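Side-chain contacts in transcriptional regulator (TetR/AcrR family) (PDB 5GP9), which probably represses fatty acid degradation genes by binding their operator DNA, with a fatty acid derivative as the likely effector: residues E51-L54 with I55-Q59; T113-R116 with L117-E121. All blocks are in the same frame, centred on the assembly; numbering follows the deposited sequence.

Interaction 1: E51-L54 with I55-Q59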
loop_
_atom_site.group_PDB
_atom_site.type_symbol
_atom_site.label_atom_id
_atom_site.label_comp_id
_atom_site.label_asym_id
_atom_site.label_seq_id
_atom_site.Cartn_x
_atom_site.Cartn_y
_atom_site.Cartn_z
ATOM N N GLU A 51 -17.338 -8.777 10.301
ATOM C CA GLU A 51 -17.068 -7.645 9.395
ATOM C C GLU A 51 -17.525 -6.382 9.906
ATOM O O GLU A 51 -16.869 -5.327 9.774
ATOM C CB GLU A 51 -17.718 -7.844 7.992
ATOM C CG GLU A 51 -16.728 -8.403 7.009
ATOM C CD GLU A 51 -17.163 -8.399 5.555
ATOM O OE1 GLU A 51 -18.010 -7.521 5.139
ATOM O OE2 GLU A 51 -16.602 -9.322 4.889
ATOM N N ASP A 52 -18.671 -6.437 10.541
ATOM C CA ASP A 52 -19.235 -5.263 11.084
ATOM C C ASP A 52 -18.356 -4.738 12.246
ATOM O O ASP A 52 -18.202 -3.478 12.383
ATOM C CB ASP A 52 -20.640 -5.560 11.583
ATOM C CG ASP A 52 -21.335 -4.356 12.104
ATOM O OD1 ASP A 52 -21.111 -3.213 11.657
ATOM O OD2 ASP A 52 -22.128 -4.502 13.019
ATOM N N VAL A 53 -17.800 -5.673 13.014
ATOM C CA VAL A 53 -16.851 -5.320 14.164
ATOM C C VAL A 53 -15.623 -4.587 13.605
ATOM O O VAL A 53 -15.279 -3.461 14.047
ATOM C CB VAL A 53 -16.329 -6.553 14.955
ATOM C CG1 VAL A 53 -15.385 -6.082 16.089
ATOM C CG2 VAL A 53 -17.465 -7.424 15.546
ATOM N N LEU A 54 -15.066 -5.186 12.582
ATOM C CA LEU A 54 -13.904 -4.619 11.836
ATOM C C LEU A 54 -14.104 -3.251 11.215
ATOM O O LEU A 54 -13.335 -2.330 11.475
ATOM C CB LEU A 54 -13.399 -5.652 10.846
ATOM C CG LEU A 54 -12.121 -5.354 10.013
ATOM C CD1 LEU A 54 -10.923 -5.247 10.917
ATOM C CD2 LEU A 54 -11.891 -6.390 8.953
ATOM N N ILE A 55 -15.167 -3.031 10.436
ATOM C CA ILE A 55 -15.368 -1.708 9.918
ATOM C C ILE A 55 -15.748 -0.708 10.985
ATOM O O ILE A 55 -15.391 0.431 10.864
ATOM C CB ILE A 55 -16.468 -1.752 8.787
ATOM C CG1 ILE A 55 -16.027 -2.664 7.663
ATOM C CG2 ILE A 55 -16.738 -0.390 8.195
ATOM C CD1 ILE A 55 -14.722 -2.206 6.948
ATOM N N SER A 56 -16.491 -1.113 12.052
ATOM C CA SER A 56 -16.892 -0.163 13.065
ATOM C C SER A 56 -15.661 0.381 13.784
ATOM O O SER A 56 -15.579 1.579 14.012
ATOM C CB SER A 56 -17.808 -0.810 14.118
ATOM O OG SER A 56 -18.899 -1.426 13.429
ATOM N N LEU A 57 -14.785 -0.526 14.097
ATOM C CA LEU A 57 -13.541 -0.156 14.830
ATOM C C LEU A 57 -12.654 0.714 14.006
ATOM O O LEU A 57 -12.134 1.736 14.514
ATOM C CB LEU A 57 -12.771 -1.368 15.324
ATOM C CG LEU A 57 -11.868 -2.322 14.574
ATOM C CD1 LEU A 57 -10.439 -1.818 14.366
ATOM C CD2 LEU A 57 -11.743 -3.612 15.332
ATOM N N PHE A 58 -12.599 0.408 12.682
ATOM C CA PHE A 58 -11.774 1.210 11.794
ATOM C C PHE A 58 -12.304 2.595 11.693
ATOM O O PHE A 58 -11.597 3.578 11.795
ATOM C CB PHE A 58 -11.524 0.460 10.441
ATOM C CG PHE A 58 -10.563 1.183 9.508
ATOM C CD1 PHE A 58 -9.287 1.492 9.906
ATOM C CD2 PHE A 58 -10.958 1.578 8.261
ATOM C CE1 PHE A 58 -8.421 2.193 9.076
ATOM C CE2 PHE A 58 -10.092 2.238 7.423
ATOM C CZ PHE A 58 -8.847 2.559 7.839
ATOM N N GLN A 59 -13.622 2.720 11.577
ATOM C CA GLN A 59 -14.235 4.010 11.445
ATOM C C GLN A 59 -14.091 4.866 12.701
ATOM O O GLN A 59 -13.859 6.070 12.612
ATOM C CB GLN A 59 -15.704 3.776 11.232
ATOM C CG GLN A 59 -16.590 4.932 10.878
ATOM C CD GLN A 59 -17.898 4.308 10.357
ATOM O OE1 GLN A 59 -18.317 3.196 10.792
ATOM N NE2 GLN A 59 -18.482 4.944 9.388
#
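Leu54 and Leu57 meet through the Leu54 carbonyl, one helical turn on. Leu57 CG lies 3.4 Å from Leu54 O, and the same carbon is 3.6 Å from Val53 O. Leu57 CG sits between its backbone N and carbonyl carbon (chi1 78°), which is an unusual place on a helix and brings the branch back over these carbonyls. Leu57 CD2 then reaches Val53 CG1 at 4.5 Å. Ile55 also lies back along the helix, but on another face. Its CG1 stands beside the backbone N and comes to 3.5 Å from Glu51 O, the acceptor of the straight bond from Ile55 N (2.9 Å, 174° at the hydrogen). Leu54 O is held by Phe58 N at 3.1 Å. The segment is therefore regular alpha-helix, with side chains sent to different faces. Near the helix start, Asp52 OD2 accepts from Asn48 N. Asn49 OD1 takes the N-H of Asp52, as an N-cap does, just before helix 50-74. Leu54, Val53 and Leu57 pack on helix 8-26, at Tyr24, Ala15 and Val16. Ile55 and Phe58 face helix 113-139 instead, where Phe58 also touches the bound palmitic acid.

Interaction 2: T113-R116 with L117-E121. With PLM (palmitic acid), chain E.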
loop_
_atom_site.group_PDB
_atom_site.type_symbol
_atom_site.label_atom_id
_atom_site.label_comp_id
_atom_site.label_asym_id
_atom_site.label_seq_id
_atom_site.Cartn_x
_atom_site.Cartn_y
_atom_site.Cartn_z
ATOM N N THR A 113 -14.296 -7.362 -2.300
ATOM C CA THR A 113 -14.543 -6.098 -3.002
ATOM C C THR A 113 -15.387 -5.082 -2.206
ATOM O O THR A 113 -15.144 -3.861 -2.267
ATOM C CB THR A 113 -15.188 -6.325 -4.393
ATOM O OG1 THR A 113 -15.363 -5.056 -5.040
ATOM C CG2 THR A 113 -16.561 -7.052 -4.306
ATOM N N GLU A 114 -16.372 -5.564 -1.463
ATOM C CA GLU A 114 -17.268 -4.647 -0.781
ATOM C C GLU A 114 -16.745 -4.257 0.599
ATOM O O GLU A 114 -16.952 -3.139 1.039
ATOM C CB GLU A 114 -18.708 -5.170 -0.831
ATOM C CG GLU A 114 -19.141 -5.307 -2.294
ATOM C CD GLU A 114 -20.631 -5.507 -2.483
ATOM O OE1 GLU A 114 -21.258 -4.646 -3.185
ATOM O OE2 GLU A 114 -21.157 -6.535 -1.947
ATOM N N LEU A 115 -15.976 -5.118 1.240
ATOM C CA LEU A 115 -15.203 -4.690 2.418
ATOM C C LEU A 115 -14.160 -3.619 2.060
ATOM O O LEU A 115 -14.019 -2.606 2.757
ATOM C CB LEU A 115 -14.519 -5.888 3.012
ATOM C CG LEU A 115 -13.648 -5.625 4.212
ATOM C CD1 LEU A 115 -14.482 -5.251 5.417
ATOM C CD2 LEU A 115 -12.824 -6.854 4.465
ATOM N N ARG A 116 -13.487 -3.842 0.950
ATOM C CA ARG A 116 -12.484 -2.948 0.442
ATOM C C ARG A 116 -13.070 -1.581 0.157
ATOM O O ARG A 116 -12.470 -0.603 0.447
ATOM C CB ARG A 116 -11.820 -3.553 -0.787
ATOM C CG ARG A 116 -10.724 -2.699 -1.382
ATOM C CD ARG A 116 -9.721 -3.480 -2.225
ATOM N NE ARG A 116 -10.174 -4.797 -2.677
ATOM C CZ ARG A 116 -11.000 -5.030 -3.695
ATOM N NH1 ARG A 116 -11.530 -4.026 -4.374
ATOM N NH2 ARG A 116 -11.310 -6.287 -4.034
ATOM N N LEU A 117 -14.271 -1.530 -0.394
ATOM C CA LEU A 117 -14.942 -0.279 -0.621
ATOM C C LEU A 117 -15.235 0.497 0.668
ATOM O O LEU A 117 -15.062 1.696 0.708
ATOM C CB LEU A 117 -16.273 -0.567 -1.371
ATOM C CG LEU A 117 -16.118 -1.047 -2.835
ATOM C CD1 LEU A 117 -17.514 -1.322 -3.468
ATOM C CD2 LEU A 117 -15.308 -0.029 -3.643
ATOM N N LYS A 118 -15.724 -0.212 1.675
ATOM C CA LYS A 118 -16.018 0.391 2.974
ATOM C C LYS A 118 -14.743 0.935 3.638
ATOM O O LYS A 118 -14.685 2.053 4.147
ATOM C CB LYS A 118 -16.670 -0.626 3.891
ATOM C CG LYS A 118 -18.086 -0.940 3.447
ATOM C CD LYS A 118 -18.845 -1.652 4.573
ATOM C CE LYS A 118 -20.038 -2.413 4.019
ATOM N NZ LYS A 118 -19.676 -3.734 3.426
ATOM N N ILE A 119 -13.705 0.141 3.576
ATOM C CA ILE A 119 -12.400 0.623 4.159
ATOM C C ILE A 119 -11.892 1.922 3.511
ATOM O O ILE A 119 -11.484 2.909 4.148
ATOM C CB ILE A 119 -11.377 -0.534 4.019
ATOM C CG1 ILE A 119 -11.781 -1.676 4.943
ATOM C CG2 ILE A 119 -9.951 -0.034 4.282
ATOM C CD1 ILE A 119 -11.052 -2.975 4.569
ATOM N N ASN A 120 -11.950 2.003 2.177
ATOM C CA ASN A 120 -11.601 3.202 1.489
ATOM C C ASN A 120 -12.473 4.399 1.800
ATOM O O ASN A 120 -11.998 5.535 1.880
ATOM C CB ASN A 120 -11.546 2.969 -0.050
ATOM C CG ASN A 120 -10.444 1.964 -0.468
ATOM O OD1 ASN A 120 -9.352 1.920 0.092
ATOM N ND2 ASN A 120 -10.733 1.181 -1.475
ATOM N N GLU A 121 -13.773 4.177 2.030
ATOM C CA GLU A 121 -14.586 5.260 2.411
ATOM C C GLU A 121 -14.180 5.829 3.776
ATOM O O GLU A 121 -14.168 7.052 3.954
ATOM C CB GLU A 121 -16.087 4.845 2.369
ATOM C CG GLU A 121 -17.012 5.961 2.771
ATOM C CD GLU A 121 -18.476 5.553 2.729
ATOM O OE1 GLU A 121 -18.839 4.514 3.361
ATOM O OE2 GLU A 121 -19.241 6.289 2.068
HETATM C C1 PLM E . -4.408 1.727 -0.317
HETATM O O1 PLM E . -3.395 2.347 0.067
HETATM O O2 PLM E . -4.442 1.288 -1.467
HETATM C C2 PLM E . -5.618 1.496 0.592
HETATM C C3 PLM E . -5.251 0.627 1.816
HETATM C C4 PLM E . -6.424 0.112 2.687
HETATM C C5 PLM E . -6.666 0.643 4.132
HETATM C C6 PLM E . -5.510 1.406 4.775
HETATM C C7 PLM E . -5.593 1.599 6.280
HETATM C C8 PLM E . -4.311 2.212 6.739
HETATM C C9 PLM E . -4.404 3.624 7.218
HETATM C CA PLM E . -3.743 3.722 8.530
HETATM C CB PLM E . -3.669 5.200 8.853
HETATM C CC PLM E . -3.051 5.347 10.230
HETATM C CD PLM E . -3.846 4.471 11.205
HETATM C CE PLM E . -4.301 5.088 12.501
HETATM C CF PLM E . -5.591 4.362 12.881
HETATM C CG PLM E . -5.976 4.813 14.247
#
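Arg116 and Asn120 lie side by side, one turn apart, with guanidinium and amide planes 48° apart. They touch by van der Waals contact, Arg116 CG lying 3.9 Å from Asn120 ND2. The Arg116 chain bends sharply at the CG-CD bond (chi3 18°), which turns the guanidinium back toward the helix start. There NE and NH2 make weak hydrogen bonds to Gln110 O and Ser111 O. The Asn120 amide carries its nitrogen near Arg116 O, at a poor angle for a bond. Arg116 O instead accepts from the backbone, Asn120 N donating at 3.2 Å. The Asn120 OD1 looks to the palmitic acid, 3.8 Å from C2, close to the carboxylate end of the ligand. Met169 of the second subunit packs on Arg116, Leu117 and Asn120. On another side of the helix, Leu115 and Ile119 meet at a slant, and Leu115 CG touches Ile119 CD1 at 3.7 Å. The Ile119 CG2 methyl lies 3.4 Å from palmitic acid C5. Ile119 N donates a hydrogen bond to Leu115 O at 2.9 Å. Helix 113-139 begins here, and Asn112 OD1 accepts a hydrogen bond from Leu115 N. The ligand contacts of Ile119 and Asn120 place this turn in the wall of the fatty acid pocket, consistent with effector binding. Leu115, Lys118 and Ile119 rest on helix 50-74, through Ile55, and Ile119 also reaches Phe58.

Both contacts are local turns of a helix, so neither closes a long loop. They follow in series and neither nest nor cross. After the predicted helix-turn-helix at 28-47, the chain enters helix 50-74, where interaction 1 lies. Two more helices, 79-95 and 98-107, pass before interaction 2 opens helix 113-139. The chain then brings the two turns back together, with centres 11 Å apart. Ile55 CD1 packs 3.4 Å from Leu115 CD1, and Phe58 CE2 lies 3.6 Å from Ile119 O. This junction joins the DNA-binding side, through helix 8-26, to the palmitic acid pocket. Such a path could relay ligand binding toward the DNA-binding region.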